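Local coordinates for protein tricorn protease (Thermoplasma acidophilum, PDB 1K32) that probably degrades peptides released by the proteasome, acting as a giant hexameric serine protease whose beta propellers gate the passage of substrates and products, at residues P335-Y340 with R973-T978; V200-H205 with F218-D223. All blocks are in the same frame, centred on the assembly; numbering follows the deposited sequence.

Contact 1: residues P335-Y340 with R973-T978; sequences PLRIRY and RLIDGT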
loop_
_atom_site.group_PDB
_atom_site.type_symbol
_atom_site.label_atom_id
_atom_site.label_comp_id
_atom_site.label_asym_id
_atom_site.label_seq_id
_atom_site.Cartn_x
_atom_site.Cartn_y
_atom_site.Cartn_z
ATOM N N PRO A 335 45.440 11.649 27.139
ATOM C CA PRO A 335 46.165 12.598 26.288
ATOM C C PRO A 335 46.178 12.175 24.823
ATOM O O PRO A 335 45.623 11.136 24.461
ATOM C CB PRO A 335 47.560 12.626 26.914
ATOM C CG PRO A 335 47.684 11.249 27.529
ATOM C CD PRO A 335 46.335 11.068 28.160
ATOM N N LEU A 336 46.836 12.978 23.993
ATOM C CA LEU A 336 46.907 12.742 22.558
ATOM C C LEU A 336 47.271 11.403 21.951
ATOM O O LEU A 336 48.118 10.643 22.428
ATOM C CB LEU A 336 47.758 13.809 21.874
ATOM C CG LEU A 336 46.892 14.923 21.277
ATOM C CD1 LEU A 336 47.760 15.880 20.481
ATOM C CD2 LEU A 336 45.825 14.308 20.383
ATOM N N ARG A 337 46.578 11.189 20.842
ATOM C CA ARG A 337 46.612 10.040 19.961
ATOM C C ARG A 337 46.040 8.718 20.409
ATOM O O ARG A 337 46.738 7.721 20.596
ATOM C CB ARG A 337 47.989 9.862 19.323
ATOM C CG ARG A 337 47.952 10.250 17.827
ATOM C CD ARG A 337 47.396 9.109 16.990
ATOM N NE ARG A 337 46.505 9.475 15.887
ATOM C CZ ARG A 337 46.889 9.731 14.637
ATOM N NH1 ARG A 337 45.975 10.034 13.717
ATOM N NH2 ARG A 337 48.177 9.699 14.300
ATOM N N ILE A 338 44.726 8.741 20.574
ATOM C CA ILE A 338 43.980 7.545 20.868
ATOM C C ILE A 338 43.806 7.109 19.410
ATOM O O ILE A 338 43.306 7.878 18.586
ATOM C CB ILE A 338 42.619 7.881 21.521
ATOM C CG1 ILE A 338 42.841 8.312 22.979
ATOM C CG2 ILE A 338 41.683 6.692 21.445
ATOM C CD1 ILE A 338 41.551 8.564 23.760
ATOM N N ARG A 339 44.260 5.908 19.073
ATOM C CA ARG A 339 44.166 5.431 17.700
ATOM C C ARG A 339 42.905 4.629 17.400
ATOM O O ARG A 339 42.331 4.760 16.319
ATOM C CB ARG A 339 45.396 4.584 17.345
ATOM C CG ARG A 339 46.724 5.337 17.359
ATOM C CD ARG A 339 47.860 4.451 16.851
ATOM N NE ARG A 339 49.173 5.071 17.014
ATOM C CZ ARG A 339 49.585 6.161 16.372
ATOM N NH1 ARG A 339 50.805 6.639 16.602
ATOM N NH2 ARG A 339 48.789 6.773 15.498
ATOM N N TYR A 340 42.494 3.779 18.336
ATOM C CA TYR A 340 41.293 2.964 18.152
ATOM C C TYR A 340 40.532 2.857 19.465
ATOM O O TYR A 340 41.102 3.026 20.548
ATOM C CB TYR A 340 41.639 1.548 17.658
ATOM C CG TYR A 340 42.550 1.505 16.451
ATOM C CD1 TYR A 340 43.931 1.404 16.607
ATOM C CD2 TYR A 340 42.037 1.609 15.154
ATOM C CE1 TYR A 340 44.779 1.407 15.508
ATOM C CE2 TYR A 340 42.881 1.617 14.051
ATOM C CZ TYR A 340 44.249 1.515 14.239
ATOM O OH TYR A 340 45.098 1.518 13.168
ATOM N N ARG A 973 47.930 8.624 8.918
ATOM C CA ARG A 973 47.748 10.059 8.742
ATOM C C ARG A 973 48.008 10.708 10.093
ATOM O O ARG A 973 47.890 10.052 11.119
ATOM C CB ARG A 973 46.309 10.376 8.334
ATOM C CG ARG A 973 45.862 9.775 7.028
ATOM C CD ARG A 973 44.464 10.271 6.688
ATOM N NE ARG A 973 44.189 10.194 5.256
ATOM C CZ ARG A 973 43.442 11.070 4.593
ATOM N NH1 ARG A 973 43.242 10.926 3.288
ATOM N NH2 ARG A 973 42.899 12.098 5.231
ATOM N N LEU A 974 48.355 11.990 10.097
ATOM C CA LEU A 974 48.573 12.691 11.353
ATOM C C LEU A 974 47.167 13.001 11.869
ATOM O O LEU A 974 46.179 12.776 11.156
ATOM C CB LEU A 974 49.377 13.974 11.122
ATOM C CG LEU A 974 50.746 13.812 10.437
ATOM C CD1 LEU A 974 51.409 15.181 10.307
ATOM C CD2 LEU A 974 51.635 12.860 11.236
ATOM N N ILE A 975 47.061 13.487 13.099
ATOM C CA ILE A 975 45.755 13.793 13.686
ATOM C C ILE A 975 44.913 14.817 12.908
ATOM O O ILE A 975 43.700 14.882 13.084
ATOM C CB ILE A 975 45.900 14.307 15.130
ATOM C CG1 ILE A 975 46.795 15.551 15.139
ATOM C CG2 ILE A 975 46.462 13.190 16.038
ATOM C CD1 ILE A 975 46.986 16.148 16.494
ATOM N N ASP A 976 45.545 15.623 12.060
ATOM C CA ASP A 976 44.800 16.623 11.296
ATOM C C ASP A 976 44.498 16.153 9.861
ATOM O O ASP A 976 44.121 16.953 9.004
ATOM C CB ASP A 976 45.591 17.936 11.262
ATOM C CG ASP A 976 46.768 17.888 10.301
ATOM O OD1 ASP A 976 47.349 16.792 10.128
ATOM O OD2 ASP A 976 47.116 18.946 9.727
ATOM N N GLY A 977 44.671 14.859 9.600
ATOM C CA GLY A 977 44.400 14.332 8.274
ATOM C C GLY A 977 45.595 14.293 7.330
ATOM O O GLY A 977 45.513 13.706 6.252
ATOM N N THR A 978 46.712 14.897 7.728
ATOM C CA THR A 978 47.911 14.934 6.879
ATOM C C THR A 978 48.459 13.553 6.497
ATOM O O THR A 978 48.663 12.687 7.354
ATOM C CB THR A 978 49.071 15.716 7.565
ATOM O OG1 THR A 978 48.657 17.051 7.865
ATOM C CG2 THR A 978 50.314 15.768 6.640
#
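Arg-337, in the linker between the first two blades of the seven-bladed beta propeller, reaches across to Arg-973 in a loop of the S41 peptidase part, more than 630 residues further on. The tight side of the contact lies here. The guanidinium grips a single acceptor end-on: NH1 and NH2 of Arg-337 each lie 3.2 Å from Arg-973 O, which sits nearly in the guanidinium plane. NH2 approaches in the carbonyl plane, whereas NH1 stands above it. Bends at chi2 (-81°) and chi3 carry the group there and bring NH2 also to Glu-666 of helix 656-674 in a salt bridge. Ile-975 CG2 covers one face of the guanidinium, offset toward its rim, and is 3.7 Å from Arg-337 NE. This places three groups round one charged head, an acceptor at its edge, a carboxylate beyond and a methyl over a face, so its rotation is probably well fixed.

The other side is looser. Leu-336 is partly exposed and meets Ile-975 with a lone methyl contact, CD1 to CD1 at 4.1 Å, the two side chains crossing at about a right angle, while the exposed side chain of Arg-973 leads away. A type I turn runs from Leu-974 to Gly-977, overlapped by an Asx turn in which Asp-976 OD1 accepts from Thr-978 N at 3.1 Å and, on its syn side, from Thr-978 OG1 at 2.6 Å.

Contact 2: residues V200-H205 with F218-D223; sequences VDMSTH and FITDID
Thr-204 and Thr-220 meet hydroxyl to hydroxyl where the linker between two blades of the six-bladed beta propeller folds against the second strand of the following blade. Thr-204 OG1 donates to Thr-220 OG1 over a short 2.5 Å, and Thr-220 OG1 in turn donates to His-205 O at 2.8 Å, from well above the carbonyl plane (56° out of it). With OG1 opposite its own backbone N (chi1 -167°), Thr-220 turns its hydroxyl to both partners. A valine here would probably leave the Thr-204 hydroxyl without its acceptor and His-205 O without this donor.

Beside this pair, Ile-222 packs crosswise on Thr-204, its CB 3.3 Å from Thr-204 OG1, and its CD1 lies 3.8 Å from Ser-203 OG. Met-202 meets Phe-218 from the opposite direction in an oblique Met-aromatic contact, SD 5.2 Å from the ring centroid, with Val-200 CG1 also near the ring.

Further out, a water spans the segments, accepting from His-205 N at 3.2 Å and donating to Asp-221 OD2 at 2.8 Å. Asp-221 is set by its other oxygen, OD1, bonded to Gly-178 N. The His-205 ring is held by Phe-171 O at NE2 and Gly-185 N at ND1, and Tyr-229 of the adjacent strand 227-232 backs Phe-218, Thr-220 and Ile-222. Thus hydroxyls and a water satisfy linker atoms without direct backbone pairing across the contact, although Asp-221 N is buried with no partner.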
loop_
_atom_site.group_PDB
_atom_site.type_symbol
_atom_site.label_atom_id
_atom_site.label_comp_id
_atom_site.label_asym_id
_atom_site.label_seq_id
_atom_site.Cartn_x
_atom_site.Cartn_y
_atom_site.Cartn_z
ATOM N N VAL A 200 75.050 26.688 -16.160
ATOM C CA VAL A 200 75.174 26.068 -14.844
ATOM C C VAL A 200 74.408 24.741 -14.809
ATOM O O VAL A 200 73.175 24.704 -14.769
ATOM C CB VAL A 200 74.671 26.998 -13.733
ATOM C CG1 VAL A 200 74.789 26.305 -12.385
ATOM C CG2 VAL A 200 75.501 28.277 -13.723
ATOM N N ASP A 201 75.177 23.659 -14.859
ATOM C CA ASP A 201 74.675 22.301 -14.831
ATOM C C ASP A 201 75.643 21.543 -13.919
ATOM O O ASP A 201 76.682 21.069 -14.361
ATOM C CB ASP A 201 74.700 21.707 -16.248
ATOM C CG ASP A 201 73.996 20.360 -16.335
ATOM O OD1 ASP A 201 74.039 19.597 -15.346
ATOM O OD2 ASP A 201 73.416 20.057 -17.404
ATOM N N MET A 202 75.304 21.460 -12.638
ATOM C CA MET A 202 76.138 20.775 -11.655
ATOM C C MET A 202 75.527 19.428 -11.300
ATOM O O MET A 202 74.380 19.149 -11.646
ATOM C CB MET A 202 76.264 21.632 -10.393
ATOM C CG MET A 202 77.034 22.928 -10.614
ATOM S SD MET A 202 77.011 24.067 -9.215
ATOM C CE MET A 202 75.730 25.046 -9.640
ATOM N N SER A 203 76.291 18.592 -10.605
ATOM C CA SER A 203 75.796 17.286 -10.220
ATOM C C SER A 203 74.604 17.419 -9.280
ATOM O O SER A 203 73.712 16.571 -9.296
ATOM C CB SER A 203 76.902 16.461 -9.554
ATOM O OG SER A 203 77.307 17.040 -8.328
ATOM N N THR A 204 74.585 18.484 -8.475
ATOM C CA THR A 204 73.499 18.728 -7.531
ATOM C C THR A 204 72.511 19.801 -8.012
ATOM O O THR A 204 72.728 20.462 -9.021
ATOM C CB THR A 204 74.046 19.138 -6.129
ATOM O OG1 THR A 204 74.821 20.340 -6.241
ATOM C CG2 THR A 204 74.933 18.019 -5.554
ATOM N N HIS A 205 71.431 19.957 -7.259
ATOM C CA HIS A 205 70.353 20.896 -7.549
ATOM C C HIS A 205 70.672 22.362 -7.242
ATOM O O HIS A 205 71.106 22.693 -6.151
ATOM C CB HIS A 205 69.124 20.471 -6.750
ATOM C CG HIS A 205 67.983 21.433 -6.826
ATOM N ND1 HIS A 205 67.291 21.675 -7.994
ATOM C CD2 HIS A 205 67.370 22.163 -5.867
ATOM C CE1 HIS A 205 66.294 22.504 -7.746
ATOM N NE2 HIS A 205 66.319 22.814 -6.464
ATOM N N PHE A 218 73.487 31.636 -6.116
ATOM C CA PHE A 218 72.474 30.605 -5.964
ATOM C C PHE A 218 72.812 29.659 -4.827
ATOM O O PHE A 218 73.870 29.770 -4.190
ATOM C CB PHE A 218 72.334 29.813 -7.272
ATOM C CG PHE A 218 73.625 29.215 -7.761
ATOM C CD1 PHE A 218 74.099 28.018 -7.237
ATOM C CD2 PHE A 218 74.381 29.867 -8.735
ATOM C CE1 PHE A 218 75.320 27.477 -7.679
ATOM C CE2 PHE A 218 75.593 29.339 -9.182
ATOM C CZ PHE A 218 76.066 28.138 -8.649
ATOM N N ILE A 219 71.924 28.703 -4.599
ATOM C CA ILE A 219 72.120 27.744 -3.531
ATOM C C ILE A 219 72.218 26.307 -4.021
ATOM O O ILE A 219 71.487 25.897 -4.933
ATOM C CB ILE A 219 70.962 27.832 -2.509
ATOM C CG1 ILE A 219 70.965 29.208 -1.834
ATOM C CG2 ILE A 219 71.078 26.697 -1.480
ATOM C CD1 ILE A 219 69.743 29.470 -0.978
ATOM N N THR A 220 73.138 25.544 -3.424
ATOM C CA THR A 220 73.279 24.124 -3.750
ATOM C C THR A 220 74.025 23.399 -2.642
ATOM O O THR A 220 74.697 24.022 -1.831
ATOM C CB THR A 220 73.983 23.886 -5.102
ATOM O OG1 THR A 220 73.809 22.515 -5.480
ATOM C CG2 THR A 220 75.458 24.197 -5.016
ATOM N N ASP A 221 73.891 22.085 -2.586
ATOM C CA ASP A 221 74.559 21.331 -1.535
ATOM C C ASP A 221 75.589 20.356 -2.093
ATOM O O ASP A 221 75.786 19.261 -1.561
ATOM C CB ASP A 221 73.520 20.594 -0.678
ATOM C CG ASP A 221 72.661 19.634 -1.489
ATOM O OD1 ASP A 221 71.670 19.108 -0.937
ATOM O OD2 ASP A 221 72.972 19.396 -2.674
ATOM N N ILE A 222 76.271 20.776 -3.153
ATOM C CA ILE A 222 77.266 19.924 -3.785
ATOM C C ILE A 222 78.378 19.486 -2.836
ATOM O O ILE A 222 79.037 18.481 -3.081
ATOM C CB ILE A 222 77.898 20.615 -4.997
ATOM C CG1 ILE A 222 78.773 19.614 -5.752
ATOM C CG2 ILE A 222 78.692 21.830 -4.539
ATOM C CD1 ILE A 222 79.189 20.063 -7.119
ATOM N N ASP A 223 78.583 20.230 -1.755
ATOM C CA ASP A 223 79.623 19.886 -0.794
ATOM C C ASP A 223 79.072 19.194 0.456
ATOM O O ASP A 223 79.779 19.022 1.447
ATOM C CB ASP A 223 80.427 21.147 -0.430
ATOM C CG ASP A 223 81.295 21.649 -1.598
ATOM O OD1 ASP A 223 81.562 22.865 -1.689
ATOM O OD2 ASP A 223 81.719 20.815 -2.427
HETATM O O HOH W 1 70.742 18.825 -4.292
#

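Overall arrangement
Both contacts involve a linker between successive propeller blades, yet they join different things. Contact 2 is local, tying a linker to the blade it leads into within the six-bladed propeller; contact 1 spans most of the chain and brings the seven-bladed propeller against the peptidase part. They share no strand or helix, and their centres lie 38 Å apart. Both are mainly buried, but contact 1 includes an exposed arginine and covers less surface, 206 Å² against 376 Å². The chemistry follows the setting: a charged head, salt-bridged to a helix carboxylate, bridges the parts in contact 1, whereas hydroxyls, a water held by a carboxylate, and apolar side chains make up contact 2.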